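ReP1-NCXSQ (Loligo pealei, PDB 3PP6) binds and may transport fatty acids such as palmitoleate, also binds poly-phosphoinositides, and when phosphorylated stimulates the Na+/Ca2+ exchanger of squid optic nerve. Local coordinates at residues A[7-12]-A[37-42]; A[64-69]-A[84-89]; A[91-96]-A[103-108]; A[109-114]-A[124-129]. The protein carries 1 engineered substitution. All coordinates share one frame; numbering follows the deposited sequence.

Interaction 1 (A[7-12]-A[37-42]). With PAM (palmitoleic acid), chain D.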
# COMPACT_ATOMS: atom_id res chain seq x y z
N LYS A 7 -13.59 1.04 -2.98
CA LYS A 7 -12.99 -0.28 -3.08
C LYS A 7 -12.32 -0.47 -4.43
O LYS A 7 -12.85 -0.03 -5.48
CB LYS A 7 -14.04 -1.36 -2.82
CG LYS A 7 -13.49 -2.76 -2.81
CD LYS A 7 -14.33 -3.70 -1.96
CE LYS A 7 -13.81 -5.13 -2.07
NZ LYS A 7 -14.68 -6.11 -1.37
N TRP A 8 -11.17 -1.13 -4.41
CA TRP A 8 -10.30 -1.22 -5.57
C TRP A 8 -9.80 -2.65 -5.69
O TRP A 8 -9.67 -3.35 -4.68
CB TRP A 8 -9.10 -0.29 -5.36
CG TRP A 8 -9.43 1.16 -5.11
CD1 TRP A 8 -9.57 1.78 -3.89
CD2 TRP A 8 -9.61 2.17 -6.10
NE1 TRP A 8 -9.84 3.12 -4.08
CE2 TRP A 8 -9.86 3.38 -5.42
CE3 TRP A 8 -9.57 2.17 -7.50
CZ2 TRP A 8 -10.09 4.58 -6.10
CZ3 TRP A 8 -9.81 3.35 -8.17
CH2 TRP A 8 -10.06 4.54 -7.47
N ILE A 9 -9.51 -3.09 -6.91
CA ILE A 9 -9.00 -4.44 -7.13
C ILE A 9 -7.81 -4.35 -8.10
O ILE A 9 -7.77 -3.49 -8.98
CB ILE A 9 -10.11 -5.38 -7.66
CG1 ILE A 9 -9.59 -6.82 -7.77
CG2 ILE A 9 -10.63 -4.89 -9.02
CD1 ILE A 9 -10.66 -7.82 -8.18
N LEU A 10 -6.82 -5.21 -7.90
CA LEU A 10 -5.60 -5.11 -8.67
C LEU A 10 -5.89 -5.34 -10.15
O LEU A 10 -6.61 -6.26 -10.50
CB LEU A 10 -4.58 -6.15 -8.19
CG LEU A 10 -3.23 -6.10 -8.90
CD1 LEU A 10 -2.43 -4.85 -8.49
CD2 LEU A 10 -2.41 -7.35 -8.61
N GLU A 11 -5.34 -4.47 -11.00
CA GLU A 11 -5.53 -4.62 -12.44
C GLU A 11 -4.21 -4.90 -13.13
O GLU A 11 -4.14 -5.71 -14.07
CB GLU A 11 -6.16 -3.35 -13.01
CG GLU A 11 -6.19 -3.30 -14.55
CD GLU A 11 -6.91 -2.08 -15.07
OE1 GLU A 11 -6.26 -1.03 -15.25
OE2 GLU A 11 -8.14 -2.17 -15.31
N SER A 12 -3.15 -4.24 -12.68
CA SER A 12 -1.82 -4.49 -13.24
C SER A 12 -0.71 -4.23 -12.25
O SER A 12 -0.84 -3.40 -11.34
CB SER A 12 -1.57 -3.67 -14.52
OG SER A 12 -1.49 -2.29 -14.21
N THR A 37 -4.48 -11.52 -6.19
CA THR A 37 -5.16 -10.40 -6.83
C THR A 37 -5.95 -9.64 -5.76
O THR A 37 -7.18 -9.78 -5.64
CB THR A 37 -6.08 -10.89 -7.97
OG1 THR A 37 -5.30 -11.68 -8.89
CG2 THR A 37 -6.70 -9.73 -8.73
N PRO A 38 -5.24 -8.82 -4.97
CA PRO A 38 -5.87 -8.20 -3.80
C PRO A 38 -6.84 -7.06 -4.08
O PRO A 38 -6.78 -6.39 -5.10
CB PRO A 38 -4.68 -7.65 -2.99
CG PRO A 38 -3.55 -7.51 -4.00
CD PRO A 38 -3.78 -8.58 -5.03
N THR A 39 -7.73 -6.85 -3.12
CA THR A 39 -8.55 -5.65 -3.06
C THR A 39 -8.03 -4.69 -1.99
O THR A 39 -7.45 -5.12 -0.98
CB THR A 39 -10.02 -5.99 -2.71
OG1 THR A 39 -10.05 -6.75 -1.50
CG2 THR A 39 -10.66 -6.80 -3.84
N GLN A 40 -8.24 -3.39 -2.21
CA GLN A 40 -8.03 -2.39 -1.17
C GLN A 40 -9.33 -1.65 -0.88
O GLN A 40 -9.99 -1.14 -1.79
CB GLN A 40 -6.97 -1.37 -1.58
CG GLN A 40 -5.54 -1.85 -1.41
CD GLN A 40 -4.53 -0.75 -1.64
OE1 GLN A 40 -4.67 0.36 -1.11
NE2 GLN A 40 -3.51 -1.05 -2.45
N GLU A 41 -9.73 -1.59 0.38
CA GLU A 41 -10.90 -0.77 0.70
C GLU A 41 -10.50 0.40 1.58
O GLU A 41 -9.96 0.22 2.68
CB GLU A 41 -12.03 -1.57 1.34
CG GLU A 41 -13.30 -0.73 1.47
CD GLU A 41 -14.52 -1.56 1.81
OE1 GLU A 41 -14.34 -2.61 2.45
OE2 GLU A 41 -15.64 -1.16 1.43
N ILE A 42 -10.75 1.60 1.07
CA ILE A 42 -10.23 2.79 1.68
C ILE A 42 -11.36 3.68 2.17
O ILE A 42 -12.24 4.06 1.40
CB ILE A 42 -9.38 3.56 0.68
CG1 ILE A 42 -8.19 2.69 0.24
CG2 ILE A 42 -8.90 4.87 1.29
CD1 ILE A 42 -7.26 3.36 -0.70
C1 PAM D . -1.01 -4.08 -2.19
O1 PAM D . -0.93 -5.03 -2.99
O2 PAM D . -2.08 -3.48 -1.97
C2 PAM D . 0.23 -3.64 -1.46
C3 PAM D . 0.93 -4.84 -0.81
C4 PAM D . 2.05 -4.34 0.10
C5 PAM D . 2.48 -5.37 1.13
C6 PAM D . 3.81 -6.01 0.76
C7 PAM D . 3.57 -7.44 0.30
C8 PAM D . 4.19 -8.45 1.25
C9 PAM D . 3.79 -9.83 0.77
C10 PAM D . 2.83 -10.54 1.36
C11 PAM D . 2.06 -10.02 2.56
C12 PAM D . 0.75 -10.78 2.73
C13 PAM D . -0.15 -10.57 1.52
C14 PAM D . -1.55 -10.12 1.93
C15 PAM D . -1.49 -8.95 2.90
C16 PAM D . -1.04 -7.66 2.23
O HOH W 1 -12.35 -8.29 -0.65

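Interaction 2 (A[64-69]-A[84-89])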
# COMPACT_ATOMS: atom_id res chain seq x y z
N PHE A 64 -5.31 5.26 10.60
CA PHE A 64 -4.35 6.30 10.93
C PHE A 64 -4.92 7.69 10.74
O PHE A 64 -5.97 7.87 10.11
CB PHE A 64 -3.07 6.15 10.08
CG PHE A 64 -3.32 6.10 8.59
CD1 PHE A 64 -3.37 7.27 7.84
CD2 PHE A 64 -3.46 4.89 7.94
CE1 PHE A 64 -3.58 7.23 6.46
CE2 PHE A 64 -3.68 4.84 6.56
CZ PHE A 64 -3.75 6.01 5.82
N THR A 65 -4.22 8.67 11.29
CA THR A 65 -4.56 10.06 11.10
C THR A 65 -3.45 10.70 10.32
O THR A 65 -2.28 10.52 10.64
CB THR A 65 -4.71 10.78 12.46
OG1 THR A 65 -5.75 10.14 13.21
CG2 THR A 65 -5.06 12.23 12.27
N ILE A 66 -3.81 11.45 9.28
CA ILE A 66 -2.82 12.11 8.44
C ILE A 66 -1.89 12.93 9.31
O ILE A 66 -2.34 13.72 10.13
CB ILE A 66 -3.50 12.99 7.35
CG1 ILE A 66 -4.25 12.12 6.35
CG2 ILE A 66 -2.48 13.84 6.61
CD1 ILE A 66 -3.33 11.26 5.48
N GLY A 67 -0.59 12.68 9.15
CA GLY A 67 0.43 13.49 9.80
C GLY A 67 0.95 12.91 11.11
O GLY A 67 1.93 13.40 11.66
N GLN A 68 0.29 11.87 11.60
CA GLN A 68 0.63 11.29 12.89
C GLN A 68 1.20 9.88 12.80
O GLN A 68 0.49 8.93 12.48
CB GLN A 68 -0.61 11.31 13.79
CG GLN A 68 -0.62 10.30 14.93
CD GLN A 68 -1.95 10.26 15.64
OE1 GLN A 68 -2.52 11.30 15.98
NE2 GLN A 68 -2.48 9.06 15.85
N GLU A 69 2.49 9.76 13.08
CA GLU A 69 3.18 8.47 13.05
C GLU A 69 2.48 7.36 13.87
O GLU A 69 1.98 7.60 14.97
CB GLU A 69 4.61 8.66 13.54
CG GLU A 69 5.47 7.42 13.48
CD GLU A 69 6.91 7.71 13.83
OE1 GLU A 69 7.23 7.80 15.03
OE2 GLU A 69 7.72 7.85 12.89
N CYS A 84 1.65 9.09 7.38
CA CYS A 84 0.94 9.33 6.13
C CYS A 84 0.70 10.82 5.93
O CYS A 84 0.33 11.52 6.87
CB CYS A 84 -0.38 8.57 6.18
SG CYS A 84 -0.11 6.77 6.20
N LYS A 85 0.95 11.30 4.72
CA LYS A 85 0.77 12.71 4.37
C LYS A 85 -0.02 12.86 3.09
O LYS A 85 -0.16 11.91 2.32
CB LYS A 85 2.13 13.37 4.15
CG LYS A 85 3.19 12.99 5.15
CD LYS A 85 3.44 14.12 6.13
CE LYS A 85 4.60 13.80 7.06
NZ LYS A 85 5.28 15.03 7.52
N ILE A 86 -0.53 14.06 2.83
CA ILE A 86 -1.17 14.33 1.55
C ILE A 86 -0.39 15.35 0.73
O ILE A 86 -0.12 16.46 1.18
CB ILE A 86 -2.61 14.79 1.72
CG1 ILE A 86 -3.44 13.65 2.29
CG2 ILE A 86 -3.18 15.24 0.39
CD1 ILE A 86 -4.74 14.08 2.87
N ASP A 87 -0.02 14.95 -0.48
CA ASP A 87 0.61 15.86 -1.42
C ASP A 87 -0.28 15.99 -2.66
O ASP A 87 -0.15 15.23 -3.62
CB ASP A 87 2.00 15.37 -1.81
CG ASP A 87 2.87 16.49 -2.39
OD1 ASP A 87 2.33 17.59 -2.66
OD2 ASP A 87 4.09 16.27 -2.59
N GLY A 88 -1.20 16.94 -2.62
CA GLY A 88 -2.10 17.18 -3.73
C GLY A 88 -3.12 16.08 -3.87
O GLY A 88 -3.97 15.90 -2.99
N ASN A 89 -3.04 15.33 -4.96
CA ASN A 89 -4.00 14.25 -5.20
C ASN A 89 -3.56 12.93 -4.58
O ASN A 89 -4.36 11.98 -4.49
CB ASN A 89 -4.28 14.08 -6.69
CG ASN A 89 -5.18 15.18 -7.24
OD1 ASN A 89 -5.81 15.92 -6.49
ND2 ASN A 89 -5.23 15.29 -8.57
O HOH W 2 0.02 8.93 9.59

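Interaction 3 (A[91-96]-A[103-108])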
# COMPACT_ATOMS: atom_id res chain seq x y z
N MET A 91 -1.87 10.40 -1.57
CA MET A 91 -1.60 10.18 -0.16
C MET A 91 -0.35 9.32 -0.08
O MET A 91 -0.30 8.23 -0.66
CB MET A 91 -2.78 9.49 0.52
CG MET A 91 -2.59 9.31 2.01
SD MET A 91 -2.00 7.65 2.38
CE MET A 91 -0.47 7.97 3.02
N ILE A 92 0.67 9.83 0.62
CA ILE A 92 1.99 9.19 0.66
C ILE A 92 2.30 8.56 2.00
O ILE A 92 2.22 9.21 3.04
CB ILE A 92 3.09 10.22 0.44
CG1 ILE A 92 2.84 11.01 -0.84
CG2 ILE A 92 4.47 9.51 0.38
CD1 ILE A 92 3.34 10.34 -2.05
N GLN A 93 2.65 7.28 1.97
CA GLN A 93 2.83 6.49 3.18
C GLN A 93 4.32 6.27 3.38
O GLN A 93 4.96 5.48 2.68
CB GLN A 93 2.08 5.16 3.05
CG GLN A 93 1.78 4.45 4.33
CD GLN A 93 1.12 3.10 4.11
OE1 GLN A 93 0.43 2.88 3.12
NE2 GLN A 93 1.35 2.18 5.05
N ASP A 94 4.89 7.03 4.31
CA ASP A 94 6.31 7.00 4.55
C ASP A 94 6.60 5.99 5.66
O ASP A 94 6.27 6.23 6.82
CB ASP A 94 6.76 8.40 4.97
CG ASP A 94 8.16 8.71 4.54
OD1 ASP A 94 9.07 7.89 4.81
OD2 ASP A 94 8.36 9.78 3.93
N GLN A 95 7.20 4.87 5.28
CA GLN A 95 7.44 3.76 6.18
C GLN A 95 8.91 3.72 6.58
O GLN A 95 9.78 3.54 5.74
CB GLN A 95 7.04 2.42 5.53
CG GLN A 95 5.54 2.24 5.31
CD GLN A 95 5.18 0.90 4.65
OE1 GLN A 95 5.97 0.32 3.89
NE2 GLN A 95 3.99 0.39 4.95
N LYS A 96 9.18 3.88 7.86
CA LYS A 96 10.54 3.81 8.36
C LYS A 96 10.80 2.43 8.93
O LYS A 96 10.03 1.94 9.75
CB LYS A 96 10.74 4.82 9.50
CG LYS A 96 10.56 6.27 9.10
CD LYS A 96 11.55 6.68 8.03
CE LYS A 96 11.56 8.19 7.85
NZ LYS A 96 12.00 8.88 9.09
N LEU A 103 5.25 4.42 -0.00
CA LEU A 103 4.12 3.95 -0.79
C LEU A 103 3.19 5.12 -1.05
O LEU A 103 2.72 5.77 -0.12
CB LEU A 103 3.34 2.87 -0.03
CG LEU A 103 3.77 1.40 0.01
CD1 LEU A 103 5.27 1.24 0.05
CD2 LEU A 103 3.12 0.70 1.20
N SER A 104 2.90 5.39 -2.32
CA SER A 104 2.00 6.47 -2.69
C SER A 104 0.80 5.90 -3.39
O SER A 104 0.91 4.91 -4.12
CB SER A 104 2.69 7.44 -3.64
OG SER A 104 3.14 6.77 -4.80
N ARG A 105 -0.35 6.51 -3.15
CA ARG A 105 -1.57 6.16 -3.84
C ARG A 105 -2.13 7.46 -4.43
O ARG A 105 -2.18 8.48 -3.75
CB ARG A 105 -2.57 5.51 -2.86
CG ARG A 105 -2.16 4.12 -2.30
CD ARG A 105 -3.22 3.65 -1.28
NE ARG A 105 -3.01 2.32 -0.70
CZ ARG A 105 -2.15 2.04 0.27
NH1 ARG A 105 -1.35 2.99 0.77
NH2 ARG A 105 -2.07 0.80 0.73
N GLU A 106 -2.52 7.42 -5.70
CA GLU A 106 -3.07 8.61 -6.37
C GLU A 106 -4.06 8.16 -7.43
O GLU A 106 -3.76 7.27 -8.21
CB GLU A 106 -1.96 9.44 -7.02
CG GLU A 106 -2.48 10.69 -7.75
CD GLU A 106 -1.37 11.56 -8.33
OE1 GLU A 106 -1.70 12.62 -8.92
OE2 GLU A 106 -0.18 11.20 -8.21
N VAL A 107 -5.25 8.76 -7.48
CA VAL A 107 -6.17 8.40 -8.56
C VAL A 107 -5.78 9.14 -9.85
O VAL A 107 -5.67 10.36 -9.87
CB VAL A 107 -7.67 8.60 -8.21
CG1 VAL A 107 -8.55 8.17 -9.38
CG2 VAL A 107 -8.06 7.78 -6.99
N LYS A 108 -5.54 8.37 -10.91
CA LYS A 108 -5.31 8.91 -12.24
C LYS A 108 -6.26 8.25 -13.22
O LYS A 108 -6.25 7.03 -13.36
CB LYS A 108 -3.87 8.63 -12.71
CG LYS A 108 -2.76 9.20 -11.83
CD LYS A 108 -1.46 9.30 -12.63
CE LYS A 108 -0.24 9.44 -11.71
NZ LYS A 108 0.91 10.12 -12.39
O HOH W 3 -0.21 5.58 0.05
O HOH W 4 -0.36 0.08 2.63

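Interaction 4 (A[109-114]-A[124-129]). Engineered in segment 124-129: F127 (natural residue Tyr). With PAM (palmitoleic acid), chain D.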
# COMPACT_ATOMS: atom_id res chain seq x y z
N ASP A 109 -7.09 9.05 -13.90
CA ASP A 109 -7.99 8.53 -14.93
C ASP A 109 -8.90 7.45 -14.37
O ASP A 109 -9.12 6.42 -15.00
CB ASP A 109 -7.16 8.01 -16.12
CG ASP A 109 -7.98 7.86 -17.39
OD1 ASP A 109 -9.04 8.50 -17.51
OD2 ASP A 109 -7.55 7.09 -18.28
N GLY A 110 -9.40 7.68 -13.15
CA GLY A 110 -10.32 6.77 -12.50
C GLY A 110 -9.71 5.49 -11.96
O GLY A 110 -10.44 4.63 -11.49
N LYS A 111 -8.39 5.36 -12.04
CA LYS A 111 -7.70 4.17 -11.53
C LYS A 111 -6.80 4.58 -10.38
O LYS A 111 -6.16 5.63 -10.44
CB LYS A 111 -6.84 3.52 -12.61
CG LYS A 111 -7.56 3.19 -13.94
CD LYS A 111 -8.12 1.78 -13.95
CE LYS A 111 -8.71 1.41 -15.32
NZ LYS A 111 -7.69 1.52 -16.40
N MET A 112 -6.72 3.75 -9.33
CA MET A 112 -5.75 4.07 -8.29
C MET A 112 -4.38 3.53 -8.65
O MET A 112 -4.19 2.31 -8.83
CB MET A 112 -6.16 3.53 -6.92
CG MET A 112 -5.13 3.84 -5.84
SD MET A 112 -5.67 3.25 -4.21
CE MET A 112 -5.62 1.47 -4.43
N HIS A 113 -3.42 4.45 -8.77
CA HIS A 113 -2.03 4.11 -9.04
C HIS A 113 -1.29 4.04 -7.73
O HIS A 113 -1.14 5.04 -7.03
CB HIS A 113 -1.38 5.19 -9.87
CG HIS A 113 -1.72 5.11 -11.32
ND1 HIS A 113 -0.75 5.04 -12.31
CD2 HIS A 113 -2.91 5.05 -11.96
CE1 HIS A 113 -1.34 4.97 -13.49
NE2 HIS A 113 -2.65 4.98 -13.30
N MET A 114 -0.82 2.85 -7.40
CA MET A 114 0.01 2.67 -6.21
C MET A 114 1.47 2.43 -6.61
O MET A 114 1.77 1.54 -7.42
CB MET A 114 -0.52 1.54 -5.35
CG MET A 114 0.30 1.34 -4.09
SD MET A 114 -0.32 -0.08 -3.19
CE MET A 114 0.56 0.12 -1.64
N THR A 124 5.01 -0.48 -9.59
CA THR A 124 3.75 0.17 -9.89
C THR A 124 2.60 -0.83 -9.94
O THR A 124 2.62 -1.77 -10.74
CB THR A 124 3.79 0.91 -11.23
OG1 THR A 124 4.84 1.88 -11.21
CG2 THR A 124 2.45 1.60 -11.51
N ARG A 125 1.62 -0.63 -9.06
CA ARG A 125 0.44 -1.46 -9.04
C ARG A 125 -0.82 -0.63 -9.26
O ARG A 125 -1.12 0.27 -8.48
CB ARG A 125 0.37 -2.27 -7.74
CG ARG A 125 1.33 -3.45 -7.78
CD ARG A 125 1.73 -3.95 -6.42
NE ARG A 125 0.73 -4.80 -5.78
CZ ARG A 125 0.44 -6.05 -6.13
NH1 ARG A 125 1.03 -6.63 -7.18
NH2 ARG A 125 -0.46 -6.73 -5.43
N ILE A 126 -1.52 -0.91 -10.36
CA ILE A 126 -2.70 -0.12 -10.73
C ILE A 126 -3.96 -0.89 -10.41
O ILE A 126 -4.09 -2.06 -10.76
CB ILE A 126 -2.69 0.26 -12.23
CG1 ILE A 126 -1.45 1.08 -12.56
CG2 ILE A 126 -3.98 1.00 -12.59
CD1 ILE A 126 -1.16 1.22 -14.05
N PHE A 127 -4.89 -0.22 -9.73
CA PHE A 127 -6.12 -0.83 -9.26
C PHE A 127 -7.31 -0.15 -9.93
O PHE A 127 -7.34 1.08 -10.09
CB PHE A 127 -6.29 -0.60 -7.75
CG PHE A 127 -5.32 -1.38 -6.91
CD1 PHE A 127 -4.00 -0.99 -6.81
CD2 PHE A 127 -5.74 -2.49 -6.20
CE1 PHE A 127 -3.09 -1.70 -6.03
CE2 PHE A 127 -4.85 -3.20 -5.41
CZ PHE A 127 -3.53 -2.81 -5.33
N LYS A 128 -8.31 -0.95 -10.27
CA LYS A 128 -9.55 -0.40 -10.78
C LYS A 128 -10.65 -0.43 -9.74
O LYS A 128 -10.73 -1.34 -8.90
CB LYS A 128 -9.98 -1.13 -12.05
CG LYS A 128 -10.62 -2.49 -11.85
CD LYS A 128 -11.49 -2.79 -13.07
CE LYS A 128 -12.12 -4.16 -13.02
NZ LYS A 128 -12.83 -4.48 -11.75
N ARG A 129 -11.52 0.58 -9.80
CA ARG A 129 -12.61 0.68 -8.85
C ARG A 129 -13.55 -0.53 -8.96
O ARG A 129 -13.89 -0.98 -10.06
CB ARG A 129 -13.37 2.00 -9.07
CG ARG A 129 -14.03 2.55 -7.82
CD ARG A 129 -14.74 3.88 -8.08
NE ARG A 129 -13.83 5.02 -8.07
CZ ARG A 129 -13.35 5.57 -6.95
NH1 ARG A 129 -13.68 5.05 -5.78
NH2 ARG A 129 -12.53 6.61 -7.01
C1 PAM D . -1.01 -4.08 -2.19
O1 PAM D . -0.93 -5.03 -2.99
O2 PAM D . -2.08 -3.48 -1.97
C2 PAM D . 0.23 -3.64 -1.46
C3 PAM D . 0.93 -4.84 -0.81
C4 PAM D . 2.05 -4.34 0.10
C5 PAM D . 2.48 -5.37 1.13
C6 PAM D . 3.81 -6.01 0.76
C7 PAM D . 3.57 -7.44 0.30
C8 PAM D . 4.19 -8.45 1.25
C9 PAM D . 3.79 -9.83 0.77
C10 PAM D . 2.83 -10.54 1.36
C11 PAM D . 2.06 -10.02 2.56
C12 PAM D . 0.75 -10.78 2.73
C13 PAM D . -0.15 -10.57 1.52
C14 PAM D . -1.55 -10.12 1.93
C15 PAM D . -1.49 -8.95 2.90
C16 PAM D . -1.04 -7.66 2.23
O HOH W 5 -12.84 5.87 -10.53

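Interaction 1 (A[7-12]-A[37-42])
K7, W8 and I9 pair antiparallel with E41, Q40 and T39, the short strand segments 7-12 and 39-42 running at 156° to each other; W8 and Q40 form the hydrogen-bonded pair, exchanging bonds between W8 N and Q40 O (2.9 Å) and between Q40 N and W8 O, and L10 N then reaches P38 O just before the second strand begins. As in any such sheet, side chains alternate between two faces. On the face of K7, I9 and T39, with CG anti to the backbone N (chi1 -176°) and the rest of the chain extended, the lysine crosses the threonine with K7 CE 3.9 Å from T39 CB. A water joins the polar ends of this pair, 2.9 Å from T39 OG1 and bound only weakly by K7 NZ. W8 and Q40 occupy the inner face. The indole turns an edge to the backbone of its partner, with W8 CD1 3.6 Å from Q40 O, and its NE1 donates to L4 O. The Q40 amide instead runs into the lipid pocket: NE2 lies 2.9 Å from O2 of the palmitoleic acid, a weak, bent bond, whereas OE1 accepts from R105 NE. P38, another pocket residue, brings CG to 3.7 Å from the ligand O1, while its CD packs 4.0 Å from L10 CD2, the two side chains lying abreast. Within the barrel, strand 6-13 is flanked by strands 39-45 and 121-129, strand 39-45 pairs on its other side with strand 48-54, and helices 17-22 and 27-35 make up most of the connection between the paired strands.

Interaction 2 (A[64-69]-A[84-89])
C84 meets F64 and the turn that follows it with nearly every part it has. Its N donates to a water, 2.8 Å away, which in turn donates to T65 O and Q68 O, so one solvent molecule ties the strand to both ends of the turn. The C84 sulfur stands over one face of the F64 ring, 3.6 Å from SG to the ring centroid and 16° off the ring normal, while CB comes to 3.5 Å from F64 CE1 at the rim. F64 also meets the rings of W49 and F70, both turned nearly parallel to it. C84 O accepts G67 N at 2.7 Å, the donor lying nearly in line with the carbonyl bond. G67 is the third residue of a type II beta turn from T65 to Q68, closed by Q68 N to T65 O, and its positive phi of 96° suits that place. Strands 59-65 and 70-73, which this turn connects, are the fourth and fifth of the barrel, between which fatty-acid binding proteins characteristically show a gap in the backbone hydrogen bonding; here the turn reaches past strand 70-73 to strand 79-87. At K85 the contact is made by the main chain, with CA 4.1 Å from I66 CG2, and the lysine CB points away. I86 then crosses I66 at about a right angle, its CG1 4.0 Å from I66 CD1.

Interaction 3 (A[91-96]-A[103-108])
Q93 OE1 is gripped by R105 NH1 (3.0 Å, 162° at the hydrogen) and by a water that also accepts from R105 NH2 at 2.7 Å. Q93 OE1 lies at the guanidinium edge, in its plane, and the amide and guanidinium planes are 14° apart, the three partners forming a nearly flat cluster. An extended Q93 chain, with CG anti to the backbone N (chi1 -160°), carries the amide that far. A second water accepts from R105 NH1 and donates to M91 O (2.7 Å) and to L103 O, which already takes Q93 N at 2.6 Å; it thus stitches the side chain onto the rungs of this antiparallel hairpin. Beside them, L103 CD2 rests 3.9 Å from Q95 NE2, which donates a hydrogen bond to E72 OE1. On the other face of the sheet I92 CD1 presses on S104 CB at 3.4 Å, a tight fit. The buried R105 guanidinium is therefore met by neutral oxygens of two glutamines, Q93 and, from outside this hairpin, Q40, and by two waters. That arrangement probably keeps its charge solvated; the side chain lies about 5 Å from the bound palmitoleic acid, and its charge may add to a positive potential near the ligand.

Interaction 4 (A[109-114]-A[124-129])
M112 sets out with CG anti to the backbone N (chi1 179°) and bends at its last torsion (chi3 68°), which swings CE over one face of the F127 ring, 4.1 Å from its centroid, in a CH-pi contact. The two residues are a hydrogen-bonded pair of the hairpin made by strands 111-118 and 121-129, the last of the fatty-acid binding protein barrel; F127 N donates to M112 O at 2.8 Å, and M114 and R125 pair in the same way. On the opposite face H113 and I126 lie side by side, I126 CG1 sitting over the centre of the imidazole at 4.0 Å, a second CH-pi contact. R125 illustrates how a barrel strand delivers a charge to its ligand: its chain bends at chi3 (79°), and NE (3.3 Å) and NH2 (3.0 Å) both reach palmitoleic acid O1, which lies at the guanidinium edge. The remaining nitrogen, NH1, is held by S13 OG, and F16 makes a cation-pi contact with the group. R125 and the residue at 127 correspond to the Arg-X-Tyr pair that binds the fatty-acid carboxylate in many relatives. In this protein F127 is an engineered replacement of tyrosine. M114 extends beside the ligand, with CE 3.8 Å from C2, and the F127 ring carbon CZ stands 3.7 Å from the carboxylate O2.

All four contacts belong to one antiparallel sheet rolled into the lipid-binding barrel, and they follow one another in series along the chain. Interactions 1 and 4, about 8 Å apart centre to centre, are joined where strand 6-13 pairs with strand 121-129; residues far apart in sequence, Q40 and R125, both bond the palmitoleic acid carboxylate. Interaction 3, about 12 Å from interaction 4 centre to centre, is joined to it where strand 101-108 pairs with 111-118, and it touches interaction 1 across the interior. Interaction 2 lies about 9 Å from interaction 3 and about 20 Å from interaction 1, centre to centre. It sits away from the carboxylate end of the ligand, at the turn joining strands 59-65 and 70-73.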